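Side-chain contacts in cellulase CEL9M (Clostridium cellulolyticum, PDB 1IA6), which probably cleaves internal beta-1,4-glucosidic bonds in cellulose and related beta-glucans, as a family 9 glycoside hydrolase: residues G2-S7 / Y339-N344; T8-S13 / E83-T88; V316-C321 / D331-Q336; G296-L301 / G305-A310. One frame throughout, in Å; residues are numbered along the deposited sequence. Where two conformers were deposited one is given.

Interactions 2 and 3 are buried and apolar, with no hydrogen bond across either. Interactions 1 and 4 lie partly open to solvent and add metal, water or anion chemistry to their apolar patches. Interactions 1 and 2 share helix 6-15, and they touch where L341 packs on A9 and S7 meets T88. Interactions 1 and 3 share helix 327-341. Interactions 3 and 4 share helix 306-323, and there Q336 reaches the 296-301 loop, with probable hydrogen bonds to K299 N and G297 O. Interactions 2 and 4 stand apart, with nearest atoms about 12 Å from each other.

Interaction 1: G2-S7 / Y339-N344; sequences GTHDYS and YILGDN. With NI (nickel (II) ion), chain D.
H4 and D343 meet at a nickel ion, while Y6 and L341 pack together deeper in the protein. The apolar half is the tight one. L341 points its CD1 methyl at the Y6 ring, 3.5 Å from CE1, and the two side chains cross at about a right angle. H4 CB lies over one face of the same ring, toward its rim, so Y6 has neighbours from both segments. L341 CD1 also comes within 4.2 Å of H4 CB. The Y6 hydroxyl, OH, is hydrogen-bonded to D338 of helix 327-341. That helix ends here in a Schellman motif, with G342 at positive phi. D343 follows as the centre of an inverse gamma turn.

The metal half is the more open, partly exposed side. Its side chains hardly pack on each other and are joined through the nickel. H4 and D343 come from opposite directions, with the imidazole and carboxylate planes 62° apart. H4 NE2 binds the nickel at 2.1 Å, and D343 OD2 binds it at 2.0 Å. The second carboxylate oxygen, OD1, stays off the metal. It lies at the imidazole edge, near the ring plane, 3.1 Å from H4 CE1. H4 CG sits beside the backbone N (chi1 -72°), which turns the ring toward the 339-344 segment. Water 1 is a further ligand, at 2.1 Å from the nickel, and N and O of A1 complete the site. No direct hydrogen bond joins the two segments. The metal therefore supplies the polar link, and it ties the amino terminus of the chain to the end of helix 327-341.

Interaction 2: T8-S13 / E83-T88; sequences TALKDS and ESFDAT
L10 meets T88 with one methyl and F85 with the other. It extends from helix 6-15 toward the 83-88 segment. CD2 approaches T88, 3.8 Å from OG1. The same methyl lies 4.2 Å from S84 O. L10 CG is anti to the backbone N (chi1 177°), and this carries the branched end out between the helices. CD1 takes the other neighbour, F85. It comes obliquely to the ring, 4.4 Å from CE2.

The family 9 catalytic module is an (alpha/alpha)6 barrel. Here the contact joins helix 6-15 to the short helix 82-87, which lies between helices 64-80 and 91-107 in the chain. Helix 413-429 backs the contact: I427 touches L10 and A424 touches F85. I14 of helix 6-15 and M94 of helix 91-107 also pack on F85.

T88 follows A87. Its OG1 lies between the backbone N and the carbonyl carbon (chi1 56°), which brings the hydroxyl back to S84 O. There OG1 donates to S84 O at 2.7 Å, in the carbonyl plane. N90 ND2 is a second hydrogen-bond partner of T88 OG1.

Interaction 3: V316-C321 / D331-Q336; sequences VMLVYC and DLAKKQ
M317 and L318 are the two residues of 316-321 that reach across, and they meet L332 and A333. The residue before them, V316, turns to helix 260-271 instead, where it touches V261 and L265. M317 is the first to reach across. Its CG lies beside the backbone N (chi1 -66°), and beyond CG the chain runs extended, so that its end arrives at L332. Its methyl CE is 4.1 Å from L332 CD1. The sulfur is next to the other branch, with SD 4.2 Å from L332 CD2. The thioether thus lies across the fork of the leucine. L329, nearly one turn earlier on the second helix, also touches M317.

L318 follows. Its CB does not aim straight at the other helix, but its end bends nearer. CD2 rests on A333 CB at 3.7 Å, and CG lies 4.0 Å from the same methyl. The small alanine leaves the helices close, with the M317 and A333 CA atoms 7.1 Å apart. Helices 306-323 and 327-341 follow each other in the chain. The two form an antiparallel hairpin in the (alpha/alpha)6 barrel of family 9 enzymes. Further along, V319 turns to L265 and F81. Y320 touches L329 of the partner helix, and its ring meets F284 edge-to-face. C321 also touches L329. On the 331-336 side, A333 also packs against S314 of helix 306-323.

Interaction 4: G296-L301 / G305-A310; sequences GGLKWL and GVLRYA. With SO4 (sulfate ion), chain E.
L298, W300 and L301 pack on the first turns of helix 306-323, because the loop 296-301 folds back over the start of that helix. G305 is its N-cap residue, and the helix belongs to the alpha-helical barrel of the family 9 module. The bumps come from both sides. L298 pushes one methyl, CD1, between L307 and A310: it lies 3.9 Å from both L307 CD2 and A310 CB. Its other methyl, CD2, also meets L307 CD2 and lies toward V306 CG2. Next comes V306, whose CG2 methyl is a knob against W300. It sits over one face of the indole, 3.3 Å from CD1, a tight fit. With chi1 at 65°, CG2 stands anti to the backbone N, and this points it at the indole. L301 fills the next place along. Its CD2 makes a CH-pi contact with the Y309 ring, 4.0 Å from the centroid and over the face. R308 NE lies over the centre of the opposite face, so the tyrosine ring is sandwiched between the leucine methyl and the guanidinium.

Backbone polar groups in this seam are joined by water 2. It donates to K299 O and to V306 O, and it accepts from L301 N. R308 bends at chi2 and chi3, and its NE donates to G305 O at 3.0 Å. D414 forms a salt bridge with R308 NH1. A sulfate, probably from the crystallisation liquor, meets the edge of the R308 guanidinium. R308 NH1 donates to its O2 at 168°, and R308 NH2 donates to its O3 at 2.8 Å.

Interaction 1: G2-S7 / Y339-N344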
loop_
_atom_site.group_PDB
_atom_site.type_symbol
_atom_site.label_atom_id
_atom_site.label_comp_id
_atom_site.label_asym_id
_atom_site.label_seq_id
_atom_site.Cartn_x
_atom_site.Cartn_y
_atom_site.Cartn_z
ATOM N N GLY A 2 -22.809 5.741 -17.391
ATOM C CA GLY A 2 -23.919 5.524 -16.480
ATOM C C GLY A 2 -23.647 4.430 -15.464
ATOM O O GLY A 2 -24.041 4.541 -14.302
ATOM N N THR A 3 -22.972 3.371 -15.900
ATOM C CA THR A 3 -22.651 2.255 -15.019
ATOM C C THR A 3 -21.190 1.837 -15.170
ATOM O O THR A 3 -20.609 1.962 -16.248
ATOM C CB THR A 3 -23.553 1.043 -15.318
ATOM O OG1 THR A 3 -23.287 0.004 -14.369
ATOM C CG2 THR A 3 -23.297 0.521 -16.725
ATOM N N HIS A 4 -20.602 1.345 -14.084
ATOM C CA HIS A 4 -19.207 0.911 -14.086
ATOM C C HIS A 4 -19.063 -0.471 -13.459
ATOM O O HIS A 4 -19.829 -0.842 -12.568
ATOM C CB HIS A 4 -18.346 1.919 -13.319
ATOM C CG HIS A 4 -18.149 3.215 -14.039
ATOM N ND1 HIS A 4 -17.235 3.367 -15.061
ATOM C CD2 HIS A 4 -18.773 4.410 -13.912
ATOM C CE1 HIS A 4 -17.306 4.600 -15.532
ATOM N NE2 HIS A 4 -18.231 5.253 -14.853
ATOM N N ASP A 5 -18.080 -1.233 -13.931
ATOM C CA ASP A 5 -17.837 -2.576 -13.409
ATOM C C ASP A 5 -16.771 -2.527 -12.317
ATOM O O ASP A 5 -15.596 -2.807 -12.570
ATOM C CB ASP A 5 -17.382 -3.505 -14.539
ATOM C CG ASP A 5 -17.299 -4.961 -14.107
ATOM O OD1 ASP A 5 -17.579 -5.259 -12.926
ATOM O OD2 ASP A 5 -16.954 -5.810 -14.955
ATOM N N TYR A 6 -17.185 -2.170 -11.105
ATOM C CA TYR A 6 -16.262 -2.080 -9.975
ATOM C C TYR A 6 -15.778 -3.456 -9.529
ATOM O O TYR A 6 -14.681 -3.590 -8.997
ATOM C CB TYR A 6 -16.933 -1.384 -8.790
ATOM C CG TYR A 6 -17.429 0.014 -9.089
ATOM C CD1 TYR A 6 -16.542 1.033 -9.436
ATOM C CD2 TYR A 6 -18.786 0.313 -9.036
ATOM C CE1 TYR A 6 -17.003 2.318 -9.726
ATOM C CE2 TYR A 6 -19.256 1.592 -9.323
ATOM C CZ TYR A 6 -18.362 2.587 -9.668
ATOM O OH TYR A 6 -18.830 3.843 -9.971
ATOM N N SER A 7 -16.611 -4.469 -9.747
ATOM C CA SER A 7 -16.282 -5.837 -9.369
ATOM C C SER A 7 -15.042 -6.361 -10.090
ATOM O O SER A 7 -14.132 -6.909 -9.460
ATOM C CB SER A 7 -17.471 -6.756 -9.668
ATOM O OG SER A 7 -17.192 -8.091 -9.289
ATOM N N TYR A 339 -13.139 8.292 -12.648
ATOM C CA TYR A 339 -12.131 8.924 -13.494
ATOM C C TYR A 339 -11.039 7.900 -13.796
ATOM O O TYR A 339 -10.611 7.746 -14.942
ATOM C CB TYR A 339 -11.540 10.147 -12.783
ATOM C CG TYR A 339 -10.517 10.913 -13.596
ATOM C CD1 TYR A 339 -9.222 10.422 -13.767
ATOM C CD2 TYR A 339 -10.841 12.133 -14.191
ATOM C CE1 TYR A 339 -8.274 11.126 -14.509
ATOM C CE2 TYR A 339 -9.900 12.848 -14.936
ATOM C CZ TYR A 339 -8.619 12.339 -15.090
ATOM O OH TYR A 339 -7.680 13.035 -15.820
ATOM N N ILE A 340 -10.606 7.192 -12.758
ATOM C CA ILE A 340 -9.573 6.172 -12.888
ATOM C C ILE A 340 -10.009 5.048 -13.831
ATOM O O ILE A 340 -9.210 4.545 -14.621
ATOM C CB ILE A 340 -9.226 5.580 -11.493
ATOM C CG1 ILE A 340 -8.486 6.635 -10.665
ATOM C CG2 ILE A 340 -8.395 4.305 -11.637
ATOM C CD1 ILE A 340 -8.299 6.261 -9.208
ATOM N N LEU A 341 -11.283 4.671 -13.754
ATOM C CA LEU A 341 -11.819 3.598 -14.583
ATOM C C LEU A 341 -12.059 3.954 -16.051
ATOM O O LEU A 341 -12.303 3.065 -16.870
ATOM C CB LEU A 341 -13.116 3.063 -13.967
ATOM C CG LEU A 341 -12.967 2.438 -12.577
ATOM C CD1 LEU A 341 -14.332 2.019 -12.042
ATOM C CD2 LEU A 341 -12.035 1.243 -12.653
ATOM N N GLY A 342 -12.008 5.239 -16.393
ATOM C CA GLY A 342 -12.209 5.606 -17.785
ATOM C C GLY A 342 -12.971 6.883 -18.074
ATOM O O GLY A 342 -12.984 7.345 -19.211
ATOM N N ASP A 343 -13.615 7.452 -17.062
ATOM C CA ASP A 343 -14.375 8.688 -17.235
ATOM C C ASP A 343 -13.442 9.888 -17.180
ATOM O O ASP A 343 -13.462 10.642 -16.210
ATOM C CB ASP A 343 -15.416 8.825 -16.126
ATOM C CG ASP A 343 -16.668 8.027 -16.396
ATOM O OD1 ASP A 343 -16.630 7.101 -17.236
ATOM O OD2 ASP A 343 -17.694 8.329 -15.753
ATOM N N ASN A 344 -12.633 10.069 -18.217
ATOM C CA ASN A 344 -11.686 11.177 -18.247
ATOM C C ASN A 344 -11.465 11.678 -19.673
ATOM O O ASN A 344 -11.820 11.002 -20.640
ATOM C CB ASN A 344 -10.358 10.728 -17.629
ATOM C CG ASN A 344 -9.808 9.477 -18.288
ATOM O OD1 ASN A 344 -9.465 9.489 -19.468
ATOM N ND2 ASN A 344 -9.734 8.388 -17.530
HETATM NI NI NI D . -19.170 7.028 -15.488
HETATM O O HOH W 1 -19.991 7.968 -13.798
#

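Interaction 2: T8-S13 / E83-T88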
loop_
_atom_site.group_PDB
_atom_site.type_symbol
_atom_site.label_atom_id
_atom_site.label_comp_id
_atom_site.label_asym_id
_atom_site.label_seq_id
_atom_site.Cartn_x
_atom_site.Cartn_y
_atom_site.Cartn_z
ATOM N N THR A 8 -15.013 -6.199 -11.411
ATOM C CA THR A 8 -13.888 -6.663 -12.210
ATOM C C THR A 8 -12.635 -5.852 -11.898
ATOM O O THR A 8 -11.530 -6.392 -11.861
ATOM C CB THR A 8 -14.201 -6.572 -13.718
ATOM O OG1 THR A 8 -15.305 -7.433 -14.025
ATOM C CG2 THR A 8 -12.997 -7.010 -14.545
ATOM N N ALA A 9 -12.804 -4.555 -11.669
ATOM C CA ALA A 9 -11.662 -3.703 -11.351
ATOM C C ALA A 9 -11.048 -4.167 -10.032
ATOM O O ALA A 9 -9.827 -4.217 -9.891
ATOM C CB ALA A 9 -12.101 -2.247 -11.245
ATOM N N LEU A 10 -11.897 -4.506 -9.065
ATOM C CA LEU A 10 -11.411 -4.972 -7.771
ATOM C C LEU A 10 -10.573 -6.235 -7.946
ATOM O O LEU A 10 -9.453 -6.317 -7.440
ATOM C CB LEU A 10 -12.578 -5.261 -6.822
ATOM C CG LEU A 10 -12.175 -5.830 -5.458
ATOM C CD1 LEU A 10 -11.255 -4.844 -4.734
ATOM C CD2 LEU A 10 -13.421 -6.102 -4.629
ATOM N N LYS A 11 -11.115 -7.213 -8.666
ATOM C CA LYS A 11 -10.402 -8.462 -8.911
ATOM C C LYS A 11 -9.041 -8.186 -9.536
ATOM O O LYS A 11 -8.029 -8.745 -9.113
ATOM C CB LYS A 11 -11.198 -9.371 -9.851
ATOM C CG LYS A 11 -10.488 -10.695 -10.136
ATOM C CD LYS A 11 -11.195 -11.527 -11.202
ATOM C CE LYS A 11 -11.056 -10.906 -12.584
ATOM N NZ LYS A 11 -11.646 -11.774 -13.648
ATOM N N ASP A 12 -9.021 -7.325 -10.550
ATOM C CA ASP A 12 -7.770 -6.992 -11.219
ATOM C C ASP A 12 -6.767 -6.315 -10.288
ATOM O O ASP A 12 -5.592 -6.650 -10.313
ATOM C CB ASP A 12 -8.011 -6.063 -12.414
ATOM C CG ASP A 12 -8.737 -6.740 -13.558
ATOM O OD1 ASP A 12 -8.727 -7.986 -13.641
ATOM O OD2 ASP A 12 -9.309 -6.012 -14.393
ATOM N N SER A 13 -7.233 -5.368 -9.475
ATOM C CA SER A 13 -6.348 -4.633 -8.568
ATOM C C SER A 13 -5.668 -5.539 -7.543
ATOM O O SER A 13 -4.566 -5.245 -7.074
ATOM C CB SER A 13 -7.120 -3.509 -7.861
ATOM O OG SER A 13 -8.102 -4.018 -6.978
ATOM N N GLU A 83 -17.501 -7.616 3.176
ATOM C CA GLU A 83 -18.644 -8.025 2.360
ATOM C C GLU A 83 -18.373 -7.873 0.872
ATOM O O GLU A 83 -18.800 -8.701 0.066
ATOM C CB GLU A 83 -19.888 -7.206 2.724
ATOM C CG GLU A 83 -20.440 -7.463 4.118
ATOM C CD GLU A 83 -19.433 -7.168 5.214
ATOM O OE1 GLU A 83 -18.866 -6.051 5.224
ATOM O OE2 GLU A 83 -19.213 -8.055 6.068
ATOM N N SER A 84 -17.669 -6.807 0.507
ATOM C CA SER A 84 -17.349 -6.552 -0.893
ATOM C C SER A 84 -16.476 -7.647 -1.482
ATOM O O SER A 84 -16.645 -8.021 -2.640
ATOM C CB SER A 84 -16.644 -5.202 -1.044
ATOM O OG SER A 84 -17.483 -4.150 -0.610
ATOM N N PHE A 85 -15.533 -8.152 -0.690
ATOM C CA PHE A 85 -14.654 -9.215 -1.159
ATOM C C PHE A 85 -15.405 -10.550 -1.227
ATOM O O PHE A 85 -15.258 -11.303 -2.192
ATOM C CB PHE A 85 -13.430 -9.355 -0.245
ATOM C CG PHE A 85 -12.524 -8.151 -0.243
ATOM C CD1 PHE A 85 -12.819 -7.038 0.539
ATOM C CD2 PHE A 85 -11.371 -8.136 -1.025
ATOM C CE1 PHE A 85 -11.977 -5.923 0.545
ATOM C CE2 PHE A 85 -10.523 -7.026 -1.026
ATOM C CZ PHE A 85 -10.826 -5.920 -0.241
ATOM N N ASP A 86 -16.211 -10.843 -0.210
ATOM C CA ASP A 86 -16.968 -12.094 -0.194
ATOM C C ASP A 86 -17.935 -12.178 -1.373
ATOM O O ASP A 86 -17.961 -13.171 -2.095
ATOM C CB ASP A 86 -17.776 -12.241 1.101
ATOM C CG ASP A 86 -16.907 -12.490 2.317
ATOM O OD1 ASP A 86 -15.775 -12.993 2.162
ATOM O OD2 ASP A 86 -17.370 -12.194 3.438
ATOM N N ALA A 87 -18.724 -11.124 -1.558
ATOM C CA ALA A 87 -19.719 -11.073 -2.626
ATOM C C ALA A 87 -19.145 -11.215 -4.030
ATOM O O ALA A 87 -19.791 -11.788 -4.911
ATOM C CB ALA A 87 -20.521 -9.778 -2.522
ATOM N N THR A 88 -17.938 -10.698 -4.244
ATOM C CA THR A 88 -17.306 -10.774 -5.558
ATOM C C THR A 88 -16.364 -11.963 -5.701
ATOM O O THR A 88 -15.712 -12.120 -6.731
ATOM C CB THR A 88 -16.516 -9.484 -5.876
ATOM O OG1 THR A 88 -15.551 -9.244 -4.844
ATOM C CG2 THR A 88 -17.456 -8.296 -5.972
#

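Interaction 3: V316-C321 / D331-Q336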
loop_
_atom_site.group_PDB
_atom_site.type_symbol
_atom_site.label_atom_id
_atom_site.label_comp_id
_atom_site.label_asym_id
_atom_site.label_seq_id
_atom_site.Cartn_x
_atom_site.Cartn_y
_atom_site.Cartn_z
ATOM N N VAL A 316 -10.225 6.666 2.396
ATOM C CA VAL A 316 -10.438 7.148 3.757
ATOM C C VAL A 316 -11.842 7.733 3.901
ATOM O O VAL A 316 -12.532 7.481 4.890
ATOM C CB VAL A 316 -9.392 8.223 4.140
ATOM C CG1 VAL A 316 -9.647 8.721 5.559
ATOM C CG2 VAL A 316 -7.989 7.636 4.033
ATOM N N MET A 317 -12.269 8.510 2.910
ATOM C CA MET A 317 -13.601 9.102 2.946
ATOM C C MET A 317 -14.689 8.031 2.966
ATOM O O MET A 317 -15.702 8.187 3.645
ATOM C CB MET A 317 -13.816 10.021 1.743
ATOM C CG MET A 317 -12.928 11.246 1.738
ATOM S SD MET A 317 -13.260 12.290 0.310
ATOM C CE MET A 317 -12.590 13.861 0.887
ATOM N N LEU A 318 -14.489 6.944 2.225
ATOM C CA LEU A 318 -15.493 5.879 2.201
ATOM C C LEU A 318 -15.545 5.093 3.508
ATOM O O LEU A 318 -16.606 4.608 3.904
ATOM C CB LEU A 318 -15.249 4.929 1.023
ATOM C CG LEU A 318 -15.484 5.542 -0.362
ATOM C CD1 LEU A 318 -15.404 4.453 -1.415
ATOM C CD2 LEU A 318 -16.848 6.220 -0.408
ATOM N N VAL A 319 -14.407 4.955 4.181
ATOM C CA VAL A 319 -14.391 4.246 5.458
ATOM C C VAL A 319 -15.166 5.115 6.446
ATOM O O VAL A 319 -15.971 4.619 7.235
ATOM C CB VAL A 319 -12.951 4.033 5.970
ATOM C CG1 VAL A 319 -12.974 3.414 7.362
ATOM C CG2 VAL A 319 -12.196 3.130 5.010
ATOM N N TYR A 320 -14.924 6.421 6.383
ATOM C CA TYR A 320 -15.601 7.378 7.246
ATOM C C TYR A 320 -17.113 7.325 7.015
ATOM O O TYR A 320 -17.898 7.403 7.962
ATOM C CB TYR A 320 -15.092 8.792 6.952
ATOM C CG TYR A 320 -15.788 9.882 7.729
ATOM C CD1 TYR A 320 -15.493 10.103 9.073
ATOM C CD2 TYR A 320 -16.743 10.695 7.121
ATOM C CE1 TYR A 320 -16.131 11.115 9.793
ATOM C CE2 TYR A 320 -17.388 11.705 7.831
ATOM C CZ TYR A 320 -17.075 11.910 9.165
ATOM O OH TYR A 320 -17.700 12.919 9.867
ATOM N N CYS A 321 -17.517 7.185 5.754
ATOM C CA CYS A 321 -18.938 7.145 5.408
ATOM C C CYS A 321 -19.720 5.951 5.953
ATOM O O CYS A 321 -20.951 5.958 5.936
ATOM C CB CYS A 321 -19.115 7.223 3.890
ATOM S SG CYS A 321 -18.846 8.882 3.229
ATOM N N ASP A 331 -20.024 11.486 -3.336
ATOM C CA ASP A 331 -19.970 11.984 -4.705
ATOM C C ASP A 331 -18.535 12.264 -5.128
ATOM O O ASP A 331 -18.144 11.969 -6.256
ATOM C CB ASP A 331 -20.799 13.262 -4.859
ATOM C CG ASP A 331 -22.281 13.027 -4.653
ATOM O OD1 ASP A 331 -22.776 11.946 -5.040
ATOM O OD2 ASP A 331 -22.956 13.931 -4.116
ATOM N N LEU A 332 -17.747 12.835 -4.223
ATOM C CA LEU A 332 -16.358 13.148 -4.538
ATOM C C LEU A 332 -15.596 11.855 -4.784
ATOM O O LEU A 332 -14.900 11.714 -5.792
ATOM C CB LEU A 332 -15.710 13.932 -3.387
ATOM C CG LEU A 332 -14.333 14.571 -3.624
ATOM C CD1 LEU A 332 -14.034 15.550 -2.499
ATOM C CD2 LEU A 332 -13.253 13.507 -3.701
ATOM N N ALA A 333 -15.736 10.909 -3.860
ATOM C CA ALA A 333 -15.055 9.623 -3.967
ATOM C C ALA A 333 -15.429 8.892 -5.249
ATOM O O ALA A 333 -14.566 8.338 -5.934
ATOM C CB ALA A 333 -15.389 8.753 -2.752
ATOM N N LYS A 334 -16.718 8.892 -5.577
ATOM C CA LYS A 334 -17.185 8.215 -6.776
ATOM C C LYS A 334 -16.607 8.834 -8.041
ATOM O O LYS A 334 -16.286 8.122 -8.985
ATOM C CB LYS A 334 -18.713 8.234 -6.852
ATOM C CG LYS A 334 -19.266 7.331 -7.943
ATOM C CD LYS A 334 -20.788 7.335 -7.957
ATOM C CE LYS A 334 -21.333 6.257 -8.883
ATOM N NZ LYS A 334 -20.935 6.465 -10.300
ATOM N N LYS A 335 -16.471 10.156 -8.063
ATOM C CA LYS A 335 -15.922 10.823 -9.238
ATOM C C LYS A 335 -14.457 10.455 -9.459
ATOM O O LYS A 335 -14.021 10.277 -10.596
ATOM C CB LYS A 335 -16.071 12.340 -9.114
ATOM C CG LYS A 335 -17.513 12.823 -9.230
ATOM C CD LYS A 335 -17.594 14.343 -9.264
ATOM C CE LYS A 335 -19.030 14.820 -9.435
ATOM N NZ LYS A 335 -19.104 16.308 -9.517
ATOM N N GLN A 336 -13.699 10.330 -8.374
ATOM C CA GLN A 336 -12.287 9.975 -8.492
ATOM C C GLN A 336 -12.137 8.553 -9.009
ATOM O O GLN A 336 -11.311 8.283 -9.880
ATOM C CB GLN A 336 -11.584 10.113 -7.141
ATOM C CG GLN A 336 -11.704 11.502 -6.553
ATOM C CD GLN A 336 -11.360 12.581 -7.563
ATOM O OE1 GLN A 336 -10.207 12.718 -7.982
ATOM N NE2 GLN A 336 -12.366 13.342 -7.972
#

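Interaction 4: G296-L301 / G305-A310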
loop_
_atom_site.group_PDB
_atom_site.type_symbol
_atom_site.label_atom_id
_atom_site.label_comp_id
_atom_site.label_asym_id
_atom_site.label_seq_id
_atom_site.Cartn_x
_atom_site.Cartn_y
_atom_site.Cartn_z
ATOM N N GLY A 296 -10.934 17.871 -16.094
ATOM C CA GLY A 296 -11.600 16.581 -16.152
ATOM C C GLY A 296 -12.236 16.113 -14.853
ATOM O O GLY A 296 -12.930 15.100 -14.838
ATOM N N GLY A 297 -11.993 16.829 -13.758
ATOM C CA GLY A 297 -12.594 16.453 -12.488
ATOM C C GLY A 297 -11.708 15.714 -11.499
ATOM O O GLY A 297 -12.156 15.351 -10.409
ATOM N N LEU A 298 -10.452 15.489 -11.864
ATOM C CA LEU A 298 -9.522 14.784 -10.985
ATOM C C LEU A 298 -8.927 15.697 -9.919
ATOM O O LEU A 298 -8.513 16.815 -10.218
ATOM C CB LEU A 298 -8.374 14.185 -11.808
ATOM C CG LEU A 298 -7.173 13.614 -11.047
ATOM C CD1 LEU A 298 -7.595 12.376 -10.264
ATOM C CD2 LEU A 298 -6.065 13.262 -12.035
ATOM N N LYS A 299 -8.897 15.224 -8.677
ATOM C CA LYS A 299 -8.287 15.988 -7.593
ATOM C C LYS A 299 -6.795 15.725 -7.758
ATOM O O LYS A 299 -6.337 14.585 -7.637
ATOM C CB LYS A 299 -8.776 15.486 -6.233
ATOM C CG LYS A 299 -10.217 15.856 -5.930
ATOM C CD LYS A 299 -10.357 17.359 -5.763
ATOM C CE LYS A 299 -11.798 17.765 -5.512
ATOM N NZ LYS A 299 -11.909 19.242 -5.351
ATOM N N TRP A 300 -6.048 16.788 -8.034
ATOM C CA TRP A 300 -4.614 16.716 -8.294
ATOM C C TRP A 300 -3.815 17.257 -7.112
ATOM O O TRP A 300 -3.661 18.469 -6.968
ATOM C CB TRP A 300 -4.320 17.550 -9.549
ATOM C CG TRP A 300 -3.070 17.202 -10.290
ATOM C CD1 TRP A 300 -2.935 16.271 -11.279
ATOM C CD2 TRP A 300 -1.785 17.809 -10.133
ATOM N NE1 TRP A 300 -1.644 16.263 -11.749
ATOM C CE2 TRP A 300 -0.917 17.198 -11.062
ATOM C CE3 TRP A 300 -1.281 18.811 -9.294
ATOM C CZ2 TRP A 300 0.428 17.557 -11.181
ATOM C CZ3 TRP A 300 0.057 19.168 -9.411
ATOM C CH2 TRP A 300 0.894 18.541 -10.349
ATOM N N LEU A 301 -3.296 16.366 -6.271
ATOM C CA LEU A 301 -2.534 16.790 -5.100
ATOM C C LEU A 301 -1.099 17.190 -5.430
ATOM O O LEU A 301 -0.607 18.219 -4.959
ATOM C CB LEU A 301 -2.513 15.674 -4.053
ATOM C CG LEU A 301 -1.791 16.024 -2.748
ATOM C CD1 LEU A 301 -2.572 17.116 -2.011
ATOM C CD2 LEU A 301 -1.667 14.776 -1.874
ATOM N N GLY A 305 2.712 10.113 -8.872
ATOM C CA GLY A 305 1.734 9.173 -8.351
ATOM C C GLY A 305 0.453 9.911 -8.017
ATOM O O GLY A 305 -0.123 9.725 -6.946
ATOM N N VAL A 306 -0.007 10.749 -8.943
ATOM C CA VAL A 306 -1.207 11.536 -8.701
ATOM C C VAL A 306 -2.471 10.713 -8.449
ATOM O O VAL A 306 -3.264 11.057 -7.573
ATOM C CB VAL A 306 -1.456 12.552 -9.850
ATOM C CG1 VAL A 306 -1.759 11.832 -11.140
ATOM C CG2 VAL A 306 -2.590 13.489 -9.472
ATOM N N LEU A 307 -2.662 9.627 -9.195
ATOM C CA LEU A 307 -3.853 8.792 -9.005
ATOM C C LEU A 307 -3.783 8.042 -7.678
ATOM O O LEU A 307 -4.807 7.759 -7.055
ATOM C CB LEU A 307 -4.007 7.802 -10.162
ATOM C CG LEU A 307 -4.212 8.471 -11.528
ATOM C CD1 LEU A 307 -4.353 7.405 -12.603
ATOM C CD2 LEU A 307 -5.454 9.356 -11.489
ATOM N N ARG A 308 -2.566 7.720 -7.255
ATOM C CA ARG A 308 -2.348 7.034 -5.990
ATOM C C ARG A 308 -2.927 7.893 -4.861
ATOM O O ARG A 308 -3.594 7.382 -3.960
ATOM C CB ARG A 308 -0.838 6.785 -5.805
ATOM C CG ARG A 308 -0.345 6.530 -4.384
ATOM C CD ARG A 308 0.031 7.835 -3.704
ATOM N NE ARG A 308 1.043 8.592 -4.446
ATOM C CZ ARG A 308 2.354 8.362 -4.411
ATOM N NH1 ARG A 308 2.857 7.380 -3.671
ATOM N NH2 ARG A 308 3.176 9.139 -5.104
ATOM N N TYR A 309 -2.696 9.203 -4.922
ATOM C CA TYR A 309 -3.211 10.104 -3.896
ATOM C C TYR A 309 -4.730 10.234 -3.938
ATOM O O TYR A 309 -5.383 10.225 -2.896
ATOM C CB TYR A 309 -2.580 11.495 -4.034
ATOM C CG TYR A 309 -1.108 11.533 -3.696
ATOM C CD1 TYR A 309 -0.642 11.031 -2.481
ATOM C CD2 TYR A 309 -0.178 12.078 -4.584
ATOM C CE1 TYR A 309 0.710 11.068 -2.155
ATOM C CE2 TYR A 309 1.182 12.121 -4.265
ATOM C CZ TYR A 309 1.615 11.613 -3.048
ATOM O OH TYR A 309 2.951 11.644 -2.714
ATOM N N ALA A 310 -5.294 10.363 -5.139
ATOM C CA ALA A 310 -6.742 10.501 -5.276
ATOM C C ALA A 310 -7.475 9.266 -4.750
ATOM O O ALA A 310 -8.508 9.382 -4.076
ATOM C CB ALA A 310 -7.112 10.754 -6.740
HETATM S S SO4 E . 6.776 8.307 -4.198
HETATM O O1 SO4 E . 7.676 7.631 -5.158
HETATM O O2 SO4 E . 5.897 7.305 -3.568
HETATM O O3 SO4 E . 5.964 9.309 -4.920
HETATM O O4 SO4 E . 7.589 8.988 -3.166
HETATM O O HOH W 2 -4.109 13.510 -6.428
#